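PDB 3OVG: amidohydrolase from Mycoplasma synoviae, which catalyses the zinc-dependent hydrolysis of phosphorylated furanose lactones such as D-xylono-1,4-lactone 5-phosphate, and also of carboxylated 1,4-lactones. Local coordinates for residues E227-I230 / G234-L237; E197-L202 / I212-L217; H28-G33 / R282-T287. All blocks are in the same frame, centred on the assembly; numbering follows the deposited sequence.

Contact 1. Residues E227-I230 / G234-L237; sequences EKVI and GVTL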
ATOM      1  N   GLU A 227      28.943 -13.458  22.756  1.00 15.12           N
ATOM      2  CA  GLU A 227      30.133 -13.998  23.344  1.00 18.30           C
ATOM      3  C   GLU A 227      30.955 -14.777  22.304  1.00 16.47           C
ATOM      4  O   GLU A 227      32.190 -14.636  22.243  1.00 15.65           O
ATOM      5  CB  GLU A 227      29.733 -14.883  24.543  1.00 16.91           C
ATOM      6  CG  GLU A 227      30.881 -15.640  25.111  1.00 20.00           C
ATOM      7  CD  GLU A 227      30.431 -16.490  26.311  1.00 20.54           C
ATOM      8  OE1 GLU A 227      29.241 -16.889  26.346  1.00 18.33           O
ATOM      9  OE2 GLU A 227      31.279 -16.747  27.186  1.00 21.21           O
ATOM     10  N   LYS A 228      30.251 -15.569  21.491  1.00 17.35           N
ATOM     11  CA  LYS A 228      30.848 -16.360  20.417  1.00 16.81           C
ATOM     12  C   LYS A 228      31.606 -15.465  19.436  1.00 16.82           C
ATOM     13  O   LYS A 228      32.750 -15.769  19.032  1.00 17.31           O
ATOM     14  CB  LYS A 228      29.771 -17.138  19.643  1.00 16.02           C
ATOM     15  CG  LYS A 228      30.335 -18.111  18.554  1.00 15.80           C
ATOM     16  CD  LYS A 228      29.192 -18.782  17.758  1.00 17.45           C
ATOM     17  CE  LYS A 228      29.653 -19.892  16.810  1.00 15.81           C
ATOM     18  NZ  LYS A 228      30.513 -20.917  17.493  1.00 18.39           N
ATOM     19  N   VAL A 229      30.958 -14.379  19.038  1.00 15.12           N
ATOM     20  CA  VAL A 229      31.536 -13.488  18.030  1.00 15.52           C
ATOM     21  C   VAL A 229      32.813 -12.865  18.563  1.00 17.27           C
ATOM     22  O   VAL A 229      33.858 -12.931  17.928  1.00 18.73           O
ATOM     23  CB  VAL A 229      30.578 -12.365  17.631  1.00 15.35           C
ATOM     24  CG1 VAL A 229      31.296 -11.364  16.736  1.00 16.54           C
ATOM     25  CG2 VAL A 229      29.349 -12.953  16.936  1.00 15.39           C
ATOM     26  N   ILE A 230      32.727 -12.287  19.750  1.00 16.44           N
ATOM     27  CA  ILE A 230      33.890 -11.679  20.368  1.00 17.13           C
ATOM     28  C   ILE A 230      35.041 -12.679  20.542  1.00 19.50           C
ATOM     29  O   ILE A 230      36.183 -12.402  20.127  1.00 17.32           O
ATOM     30  CB  ILE A 230      33.532 -10.990  21.697  1.00 17.79           C
ATOM     31  CG1 ILE A 230      32.640  -9.767  21.408  1.00 16.13           C
ATOM     32  CG2 ILE A 230      34.799 -10.595  22.447  1.00 17.31           C
ATOM     33  CD1 ILE A 230      31.881  -9.233  22.595  1.00 17.28           C
ATOM     34  N   GLY A 234      37.511 -11.572  17.941  1.00 18.84           N
ATOM     35  CA  GLY A 234      38.211 -10.502  18.623  1.00 18.29           C
ATOM     36  C   GLY A 234      37.732  -9.121  18.195  1.00 18.94           C
ATOM     37  O   GLY A 234      38.374  -8.107  18.504  1.00 19.72           O
ATOM     38  N   VAL A 235      36.625  -9.065  17.460  1.00 18.45           N
ATOM     39  CA  VAL A 235      36.092  -7.780  17.009  1.00 17.67           C
ATOM     40  C   VAL A 235      35.391  -7.107  18.182  1.00 17.71           C
ATOM     41  O   VAL A 235      35.344  -7.656  19.282  1.00 16.39           O
ATOM     42  CB  VAL A 235      35.140  -7.905  15.791  1.00 16.61           C
ATOM     43  CG1 VAL A 235      35.888  -8.481  14.574  1.00 16.32           C
ATOM     44  CG2 VAL A 235      33.904  -8.734  16.138  1.00 15.88           C
ATOM     45  N   THR A 236      34.888  -5.900  17.957  1.00 17.58           N
ATOM     46  CA  THR A 236      34.189  -5.128  18.998  1.00 16.25           C
ATOM     47  C   THR A 236      32.728  -4.946  18.547  1.00 16.36           C
ATOM     48  O   THR A 236      32.442  -4.665  17.357  1.00 15.27           O
ATOM     49  CB  THR A 236      34.904  -3.766  19.229  1.00 15.98           C
ATOM     50  OG1 THR A 236      36.227  -4.005  19.708  1.00 16.76           O
ATOM     51  CG2 THR A 236      34.143  -2.831  20.197  1.00 16.87           C
ATOM     52  N   LEU A 237      31.814  -5.173  19.480  1.00 12.86           N
ATOM     53  CA  LEU A 237      30.386  -4.988  19.239  1.00 15.09           C
ATOM     54  C   LEU A 237      30.018  -3.558  19.615  1.00 14.56           C
ATOM     55  O   LEU A 237      30.214  -3.158  20.749  1.00 15.86           O
ATOM     56  CB  LEU A 237      29.549  -6.007  20.065  1.00 14.54           C
ATOM     57  CG  LEU A 237      29.945  -7.480  19.860  1.00 16.25           C
ATOM     58  CD1 LEU A 237      29.061  -8.486  20.620  1.00 15.25           C
ATOM     59  CD2 LEU A 237      30.017  -7.820  18.345  1.00 14.78           C
TER

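Contact 2. Residues E197-L202 / I212-L217; sequences EVAKHL and IQISHL. With ZN (zinc ion), chain H.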
ATOM      1  N   GLU A 197      29.864 -13.815  10.602  1.00 15.58           N
ATOM      2  CA  GLU A 197      30.356 -14.012   9.263  1.00 16.16           C
ATOM      3  C   GLU A 197      30.980 -12.715   8.709  1.00 15.28           C
ATOM      4  O   GLU A 197      32.014 -12.760   8.075  1.00 16.48           O
ATOM      5  CB  GLU A 197      29.232 -14.561   8.375  1.00 17.09           C
ATOM      6  CG  GLU A 197      28.872 -16.044   8.683  1.00 17.56           C
ATOM      7  CD  GLU A 197      28.088 -16.187   9.981  1.00 17.43           C
ATOM      8  OE1 GLU A 197      27.351 -15.258  10.335  1.00 18.17           O
ATOM      9  OE2 GLU A 197      28.199 -17.215  10.653  1.00 20.12           O
ATOM     10  N   VAL A 198      30.368 -11.570   8.975  1.00 16.42           N
ATOM     11  CA  VAL A 198      30.992 -10.289   8.665  1.00 15.70           C
ATOM     12  C   VAL A 198      32.415 -10.229   9.265  1.00 15.06           C
ATOM     13  O   VAL A 198      33.399  -9.962   8.546  1.00 15.09           O
ATOM     14  CB  VAL A 198      30.160  -9.145   9.175  1.00 15.24           C
ATOM     15  CG1 VAL A 198      31.039  -7.876   9.267  1.00 14.97           C
ATOM     16  CG2 VAL A 198      28.961  -8.964   8.254  1.00 15.44           C
ATOM     17  N   ALA A 199      32.517 -10.543  10.553  1.00 12.90           N
ATOM     18  CA  ALA A 199      33.808 -10.622  11.262  1.00 16.32           C
ATOM     19  C   ALA A 199      34.815 -11.518  10.555  1.00 16.63           C
ATOM     20  O   ALA A 199      35.919 -11.081  10.221  1.00 19.67           O
ATOM     21  CB  ALA A 199      33.628 -11.073  12.765  1.00 13.85           C
ATOM     22  N   LYS A 200      34.437 -12.761  10.288  1.00 17.08           N
ATOM     23  CA  LYS A 200      35.367 -13.703   9.658  1.00 17.41           C
ATOM     24  C   LYS A 200      35.782 -13.258   8.274  1.00 16.47           C
ATOM     25  O   LYS A 200      36.937 -13.417   7.872  1.00 15.56           O
ATOM     26  CB  LYS A 200      34.743 -15.089   9.610  1.00 20.55           C
ATOM     27  CG  LYS A 200      34.621 -15.688  11.013  1.00 18.30           C
ATOM     28  CD  LYS A 200      33.420 -16.619  11.114  1.00 25.09           C
ATOM     29  CE  LYS A 200      33.768 -18.070  10.906  1.00 29.84           C
ATOM     30  NZ  LYS A 200      32.628 -18.971  11.364  1.00 32.46           N
ATOM     31  N   HIS A 201      34.848 -12.674   7.531  1.00 16.25           N
ATOM     32  CA  HIS A 201      35.187 -12.276   6.179  1.00 16.65           C
ATOM     33  C   HIS A 201      36.227 -11.179   6.215  1.00 16.29           C
ATOM     34  O   HIS A 201      37.240 -11.283   5.548  1.00 20.97           O
ATOM     35  CB  HIS A 201      33.945 -11.874   5.356  1.00 15.62           C
ATOM     36  CG  HIS A 201      32.990 -12.997   5.150  1.00 16.47           C
ATOM     37  ND1 HIS A 201      31.632 -12.811   4.991  1.00 18.72           N
ATOM     38  CD2 HIS A 201      33.200 -14.332   5.090  1.00 16.64           C
ATOM     39  CE1 HIS A 201      31.049 -13.986   4.847  1.00 16.32           C
ATOM     40  NE2 HIS A 201      31.979 -14.924   4.905  1.00 17.81           N
ATOM     41  N   LEU A 202      35.990 -10.139   6.995  1.00 15.34           N
ATOM     42  CA  LEU A 202      36.900  -8.999   7.027  1.00 15.02           C
ATOM     43  C   LEU A 202      38.289  -9.470   7.391  1.00 17.00           C
ATOM     44  O   LEU A 202      39.263  -9.066   6.773  1.00 17.98           O
ATOM     45  CB  LEU A 202      36.421  -7.937   8.036  1.00 13.93           C
ATOM     46  CG  LEU A 202      35.204  -7.160   7.571  1.00 16.14           C
ATOM     47  CD1 LEU A 202      34.756  -6.312   8.736  1.00 15.65           C
ATOM     48  CD2 LEU A 202      35.555  -6.293   6.361  1.00 14.70           C
ATOM     49  N   ILE A 212      37.931  -3.287  13.922  1.00 16.12           N
ATOM     50  CA  ILE A 212      36.592  -3.629  13.464  1.00 17.30           C
ATOM     51  C   ILE A 212      35.542  -3.465  14.542  1.00 16.71           C
ATOM     52  O   ILE A 212      35.605  -4.114  15.595  1.00 16.78           O
ATOM     53  CB  ILE A 212      36.514  -5.107  12.980  1.00 17.31           C
ATOM     54  CG1 ILE A 212      37.564  -5.396  11.892  1.00 15.66           C
ATOM     55  CG2 ILE A 212      35.039  -5.504  12.592  1.00 15.52           C
ATOM     56  CD1 ILE A 212      37.458  -6.820  11.320  1.00 15.97           C
ATOM     57  N   GLN A 213      34.559  -2.622  14.255  1.00 15.15           N
ATOM     58  CA  GLN A 213      33.318  -2.631  15.025  1.00 14.81           C
ATOM     59  C   GLN A 213      32.146  -3.201  14.223  1.00 14.84           C
ATOM     60  O   GLN A 213      32.012  -2.959  12.989  1.00 12.71           O
ATOM     61  CB  GLN A 213      32.948  -1.218  15.440  1.00 15.78           C
ATOM     62  CG  GLN A 213      33.770  -0.653  16.584  1.00 17.24           C
ATOM     63  CD  GLN A 213      33.443   0.804  16.816  1.00 18.41           C
ATOM     64  OE1 GLN A 213      33.957   1.678  16.103  1.00 17.11           O
ATOM     65  NE2 GLN A 213      32.588   1.082  17.816  1.00 12.39           N
ATOM     66  N   ILE A 214      31.291  -3.947  14.923  1.00 13.19           N
ATOM     67  CA  ILE A 214      30.074  -4.440  14.317  1.00 16.27           C
ATOM     68  C   ILE A 214      28.846  -3.885  15.045  1.00 16.00           C
ATOM     69  O   ILE A 214      28.668  -4.122  16.239  1.00 16.64           O
ATOM     70  CB  ILE A 214      30.024  -5.976  14.259  1.00 16.65           C
ATOM     71  CG1 ILE A 214      31.224  -6.522  13.477  1.00 18.88           C
ATOM     72  CG2 ILE A 214      28.722  -6.421  13.563  1.00 16.63           C
ATOM     73  CD1 ILE A 214      31.134  -8.020  13.231  1.00 16.78           C
ATOM     74  N   SER A 215      27.994  -3.162  14.319  1.00 15.57           N
ATOM     75  CA  SER A 215      26.861  -2.455  14.940  1.00 17.66           C
ATOM     76  C   SER A 215      25.570  -3.281  14.925  1.00 17.26           C
ATOM     77  O   SER A 215      25.430  -4.208  14.113  1.00 18.66           O
ATOM     78  CB  SER A 215      26.613  -1.110  14.221  1.00 17.81           C
ATOM     79  OG  SER A 215      27.210  -0.030  14.921  1.00 19.73           O
ATOM     80  N   HIS A 216      24.642  -2.894  15.807  1.00 16.74           N
ATOM     81  CA  HIS A 216      23.258  -3.406  15.906  1.00 18.42           C
ATOM     82  C   HIS A 216      23.045  -4.820  16.468  1.00 17.94           C
ATOM     83  O   HIS A 216      21.955  -5.383  16.323  1.00 17.46           O
ATOM     84  CB  HIS A 216      22.500  -3.271  14.598  1.00 18.21           C
ATOM     85  CG  HIS A 216      22.717  -1.965  13.924  1.00 19.28           C
ATOM     86  ND1 HIS A 216      22.636  -0.761  14.591  1.00 19.86           N
ATOM     87  CD2 HIS A 216      23.020  -1.666  12.640  1.00 21.52           C
ATOM     88  CE1 HIS A 216      22.911   0.222  13.757  1.00 21.45           C
ATOM     89  NE2 HIS A 216      23.137  -0.299  12.564  1.00 22.78           N
ATOM     90  N   LEU A 217      24.032  -5.369  17.157  1.00 13.76           N
ATOM     91  CA  LEU A 217      23.828  -6.690  17.706  1.00 15.68           C
ATOM     92  C   LEU A 217      22.719  -6.614  18.759  1.00 16.01           C
ATOM     93  O   LEU A 217      22.120  -7.627  19.092  1.00 16.15           O
ATOM     94  CB  LEU A 217      25.110  -7.243  18.333  1.00 15.44           C
ATOM     95  CG  LEU A 217      26.055  -7.992  17.382  1.00 17.09           C
ATOM     96  CD1 LEU A 217      25.395  -9.307  16.921  1.00 18.62           C
ATOM     97  CD2 LEU A 217      26.475  -7.125  16.216  1.00 14.60           C
TER
HETATM   98 ZN    ZN H 363      22.770   1.021  10.607  1.00 46.74          ZN
HETATM   99  O   HOH W   1      21.424   2.623  11.939  1.00 25.33           O

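Contact 3. Residues H28-G33 / R282-T287; sequences HFIKNG and RNYGLT. With ZN (zinc ion), chain G.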
ATOM      1  N   HIS A  28      24.214  10.166  14.225  1.00 16.48           N
ATOM      2  CA  HIS A  28      23.876  10.932  13.047  1.00 17.06           C
ATOM      3  C   HIS A  28      23.479  12.312  13.455  1.00 18.00           C
ATOM      4  O   HIS A  28      23.062  12.511  14.573  1.00 17.08           O
ATOM      5  CB  HIS A  28      22.704  10.293  12.290  1.00 15.86           C
ATOM      6  CG  HIS A  28      22.974   8.895  11.872  1.00 16.31           C
ATOM      7  ND1 HIS A  28      23.625   8.591  10.701  1.00 17.59           N
ATOM      8  CD2 HIS A  28      22.753   7.717  12.500  1.00 18.50           C
ATOM      9  CE1 HIS A  28      23.781   7.284  10.613  1.00 18.57           C
ATOM     10  NE2 HIS A  28      23.268   6.734  11.699  1.00 18.71           N
ATOM     11  N   PHE A  29      23.573  13.252  12.521  1.00 16.38           N
ATOM     12  CA  PHE A  29      22.982  14.561  12.722  1.00 17.92           C
ATOM     13  C   PHE A  29      22.281  15.004  11.454  1.00 17.32           C
ATOM     14  O   PHE A  29      21.098  15.359  11.477  1.00 15.86           O
ATOM     15  CB  PHE A  29      24.048  15.576  13.131  1.00 16.55           C
ATOM     16  CG  PHE A  29      24.506  15.422  14.550  1.00 17.36           C
ATOM     17  CD1 PHE A  29      23.621  15.619  15.603  1.00 17.75           C
ATOM     18  CD2 PHE A  29      25.817  15.100  14.834  1.00 16.22           C
ATOM     19  CE1 PHE A  29      24.051  15.474  16.956  1.00 18.45           C
ATOM     20  CE2 PHE A  29      26.250  14.958  16.164  1.00 18.43           C
ATOM     21  CZ  PHE A  29      25.366  15.162  17.225  1.00 15.85           C
ATOM     22  N   ILE A  30      23.032  14.996  10.353  1.00 15.60           N
ATOM     23  CA  ILE A  30      22.495  15.343   9.052  1.00 16.54           C
ATOM     24  C   ILE A  30      22.340  14.095   8.178  1.00 18.96           C
ATOM     25  O   ILE A  30      23.298  13.338   7.984  1.00 18.13           O
ATOM     26  CB  ILE A  30      23.427  16.339   8.342  1.00 17.84           C
ATOM     27  CG1 ILE A  30      23.672  17.565   9.251  1.00 16.60           C
ATOM     28  CG2 ILE A  30      22.844  16.723   6.959  1.00 17.53           C
ATOM     29  CD1 ILE A  30      22.447  18.440   9.456  1.00 16.21           C
ATOM     30  N   LYS A  31      21.127  13.885   7.677  1.00 17.02           N
ATOM     31  CA  LYS A  31      20.851  12.896   6.659  1.00 19.66           C
ATOM     32  C   LYS A  31      20.179  13.659   5.538  1.00 21.15           C
ATOM     33  O   LYS A  31      19.015  14.092   5.639  1.00 21.66           O
ATOM     34  CB  LYS A  31      19.933  11.783   7.183  1.00 19.52           C
ATOM     35  CG  LYS A  31      20.634  10.783   8.129  1.00 21.67           C
ATOM     36  CD  LYS A  31      19.653   9.652   8.590  1.00 22.26           C
ATOM     37  CE  LYS A  31      20.404   8.526   9.344  1.00 20.92           C
ATOM     38  NZ  LYS A  31      19.541   7.289   9.524  1.00 19.05           N
ATOM     39  N   ASN A  32      20.925  13.846   4.468  1.00 21.62           N
ATOM     40  CA  ASN A  32      20.487  14.704   3.391  1.00 21.70           C
ATOM     41  C   ASN A  32      19.991  13.865   2.205  1.00 22.45           C
ATOM     42  O   ASN A  32      20.759  13.502   1.327  1.00 25.87           O
ATOM     43  CB  ASN A  32      21.682  15.594   3.012  1.00 22.41           C
ATOM     44  CG  ASN A  32      21.358  16.587   1.938  1.00 27.45           C
ATOM     45  OD1 ASN A  32      22.214  16.918   1.099  1.00 29.26           O
ATOM     46  ND2 ASN A  32      20.135  17.078   1.942  1.00 21.18           N
ATOM     47  N   GLY A  33      18.703  13.540   2.181  1.00 23.95           N
ATOM     48  CA  GLY A  33      18.169  12.714   1.117  1.00 23.31           C
ATOM     49  C   GLY A  33      18.745  11.304   1.095  1.00 23.95           C
ATOM     50  O   GLY A  33      19.225  10.786   2.104  1.00 21.82           O
ATOM     51  N   ARG A 282      16.502  15.009  21.061  1.00 16.37           N
ATOM     52  CA  ARG A 282      15.658  15.916  21.827  1.00 17.97           C
ATOM     53  C   ARG A 282      15.380  17.205  21.049  1.00 18.08           C
ATOM     54  O   ARG A 282      14.237  17.595  20.872  1.00 17.16           O
ATOM     55  CB  ARG A 282      16.318  16.274  23.151  1.00 20.36           C
ATOM     56  CG  ARG A 282      15.350  16.932  24.134  1.00 20.33           C
ATOM     57  CD  ARG A 282      16.024  17.257  25.479  1.00 21.03           C
ATOM     58  NE  ARG A 282      16.737  18.547  25.438  1.00 21.84           N
ATOM     59  CZ  ARG A 282      16.141  19.726  25.562  1.00 22.00           C
ATOM     60  NH1 ARG A 282      16.845  20.850  25.513  1.00 24.40           N
ATOM     61  NH2 ARG A 282      14.832  19.778  25.744  1.00 26.09           N
ATOM     62  N   ASN A 283      16.443  17.847  20.580  1.00 17.32           N
ATOM     63  CA  ASN A 283      16.297  19.135  19.907  1.00 19.77           C
ATOM     64  C   ASN A 283      15.600  19.025  18.555  1.00 16.38           C
ATOM     65  O   ASN A 283      14.717  19.788  18.250  1.00 16.99           O
ATOM     66  CB  ASN A 283      17.644  19.881  19.869  1.00 20.24           C
ATOM     67  CG  ASN A 283      17.993  20.488  21.216  1.00 21.19           C
ATOM     68  OD1 ASN A 283      17.440  21.535  21.599  1.00 23.74           O
ATOM     69  ND2 ASN A 283      18.887  19.829  21.959  1.00 19.31           N
ATOM     70  N   TYR A 284      15.962  18.028  17.765  1.00 19.69           N
ATOM     71  CA  TYR A 284      15.139  17.671  16.598  1.00 18.56           C
ATOM     72  C   TYR A 284      13.661  17.412  16.954  1.00 18.05           C
ATOM     73  O   TYR A 284      12.737  17.864  16.237  1.00 16.31           O
ATOM     74  CB  TYR A 284      15.744  16.456  15.886  1.00 17.31           C
ATOM     75  CG  TYR A 284      16.697  16.760  14.737  1.00 14.75           C
ATOM     76  CD1 TYR A 284      16.254  17.442  13.606  1.00 17.05           C
ATOM     77  CD2 TYR A 284      18.022  16.325  14.768  1.00 15.98           C
ATOM     78  CE1 TYR A 284      17.101  17.697  12.527  1.00 17.58           C
ATOM     79  CE2 TYR A 284      18.895  16.581  13.708  1.00 17.22           C
ATOM     80  CZ  TYR A 284      18.417  17.259  12.576  1.00 19.89           C
ATOM     81  OH  TYR A 284      19.248  17.498  11.505  1.00 18.47           O
ATOM     82  N   GLY A 285      13.409  16.666  18.030  1.00 17.66           N
ATOM     83  CA  GLY A 285      12.028  16.481  18.484  1.00 16.62           C
ATOM     84  C   GLY A 285      11.289  17.822  18.658  1.00 17.80           C
ATOM     85  O   GLY A 285      10.151  18.009  18.214  1.00 18.24           O
ATOM     86  N   LEU A 286      11.947  18.781  19.285  1.00 17.38           N
ATOM     87  CA  LEU A 286      11.313  20.057  19.540  1.00 18.17           C
ATOM     88  C   LEU A 286      10.900  20.755  18.242  1.00 21.30           C
ATOM     89  O   LEU A 286       9.841  21.386  18.175  1.00 20.96           O
ATOM     90  CB  LEU A 286      12.254  20.939  20.354  1.00 20.49           C
ATOM     91  CG  LEU A 286      12.081  21.143  21.870  1.00 23.71           C
ATOM     92  CD1 LEU A 286      11.212  20.133  22.586  1.00 19.94           C
ATOM     93  CD2 LEU A 286      13.440  21.356  22.553  1.00 22.26           C
ATOM     94  N   THR A 287      11.731  20.652  17.205  1.00 20.24           N
ATOM     95  CA  THR A 287      11.369  21.232  15.895  1.00 19.43           C
ATOM     96  C   THR A 287      10.100  20.598  15.353  1.00 20.59           C
ATOM     97  O   THR A 287       9.393  21.186  14.515  1.00 23.30           O
ATOM     98  CB  THR A 287      12.504  21.106  14.835  1.00 19.33           C
ATOM     99  OG1 THR A 287      12.650  19.745  14.398  1.00 19.19           O
ATOM    100  CG2 THR A 287      13.836  21.616  15.399  1.00 18.99           C
TER
HETATM  101 ZN    ZN G 362      22.858   4.483  11.791  1.00 34.02          ZN
HETATM  102  O   HOH W   2      20.730   5.141  10.643  1.00 24.73           O
HETATM  103  O   HOH W   1      21.424   2.623  11.939  1.00 25.33           O

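Contact 1. Residues E227-I230 / G234-L237
Gly234 N donates to Ile230 O at 2.7 Å, a bent last-turn bond (N-H...O angle 138°) made where the chain leaves helix 223-233 to enter strand 236-239. Gly234 is the first residue past the helix to abandon helical backbone angles, and its positive phi (82°) suits glycine, which tolerates that conformation easily. Two residues later the strand begins, and the side chains of the two elements close on each other. Leu237 aims its CB at the helix, and the extended side chain (CG anti to the carbonyl carbon, chi1 -54°) carries its two methyls to different partners: CD1 meets Ile230 CD1 at 3.5 Å, while CD2 lies 4.1 Å from Val229 CG1. The same Val229 methyl also touches Val235 CG2 at 3.8 Å, so it sits at the junction of the two strand-side residues. Val229 thus offers a gamma methyl and Ile230 the delta methyl at the end of its longer branch, and a leucine, forked at CG, can reach both. Thr236 points the opposite way, where its OG1 bonds to Arg326. A glycine-ended helix packed on the strand that follows it is the alpha-to-beta return of a beta-alpha-beta unit, here part of the TIM barrel of the phosphotriesterase family.

Contact 2. Residues E197-L202 / I212-L217
Helix 195-205 and strand 212-215 form the second half of a right-handed beta-alpha-beta unit in the barrel, and Val198, Ala199 and Leu202 lie against Ile212 and Ile214. The helical and strand segments run nearly antiparallel (158° between their directions), with axes 9.7 Å apart at closest approach, and no hydrogen bond crosses between them. The isoleucines reach the helix with their CD1 ends: in each, CG1 stands anti to the carbonyl carbon and chi2 is extended, so the delta methyl is carried well clear of the strand. Ile214 CD1 touches both Val198 CG1 and Ala199 CB, each at 4.0 Å, and the small alanine lets that methyl come to 3.9 Å from Ala199 N. At the other end, Ile212 CD1 presses on Leu202 CB at 3.6 Å, and Leu202 CD1 reaches Ile212 CG2 at 3.9 Å. Long branched side chains suit this helix-sheet interface, whereas Gln213, turned to the barrel interior, bonds to Thr270. Just past the strand, His216 presents NE2 to a zinc ion at 2.4 Å. Its ring is held from two directions: ND1 bonds to Asp240 OD2, a second-shell carboxylate that fixes the rotation and would be expected to polarise the imidazole, and Ser215 CB lies over the ring centre. His188 and the carboxylated Lys155 bind the same metal. The packing is that of a (beta/alpha)8 barrel; metal ligands at the C-terminal ends of its strands, with a carboxylated lysine, are the pattern of the phosphotriesterase family.

Contact 3. Residues H28-G33 / R282-T287
Tyr284, on helix 282-287, sends its CB toward the loop of residues 28-33, and the ring follows that direction, touching Met45 and Ser51, until its far edge arrives at Phe29. Along that edge CE2 comes within 3.4 Å of Phe29 O, which lies near the plane of the ring. At the tip, OH donates to Phe29 O at 2.8 Å; the C=O...O angle is 148° and the hydroxyl is tilted 32° from the carbonyl plane. The same OH also hydrogen-bonds Asn47 N, so two backbone groups grip it and fix the end of the ring, a task for a residue both long and polar at its tip. Ile30 adds a methyl: although its CB points away, chi2 (-68°) folds CD1 back to 3.9 Å from Tyr284 OH. The backbone carbonyl O of Tyr284 accepts a hydrogen bond from Thr287 OG1 at 2.6 Å, a local tie to the third residue onward. The anchored loop continues from a metal ligand. His28 NE2 binds zinc at 2.3 Å while its ND1 bonds to Asp70, and Lys31 NZ donates to water 2, itself a ligand of that ion. With His26, this histidine forms the His-X-His motif of phosphotriesterase-like hydrolases; the loops after the first and last barrel strands meet beside the zinc site, the Tyr284 side chain about 4 Å from that of substrate-binding Ile278.

Contacts 1 and 2 are successive steps around the same barrel wall, their centres 8 Å apart. Strands 212-215 and 236-239 are parallel neighbours, joined by probable hydrogen bonds from Ile214 N to Thr236 O (2.8 Å) and from Thr236 N to Ile212 O, while Val235 packs on both Ile212 and Ala199. Contact 3 lies on the opposite side of the chain's centre, about 31 Å from contact 1 and 27 Å from contact 2 between centres, and closes a loop of chain that encloses both. Contacts 2 and 3 converge at the binuclear site: each supplies a histidine, and water 1 is a ligand of both zinc ions.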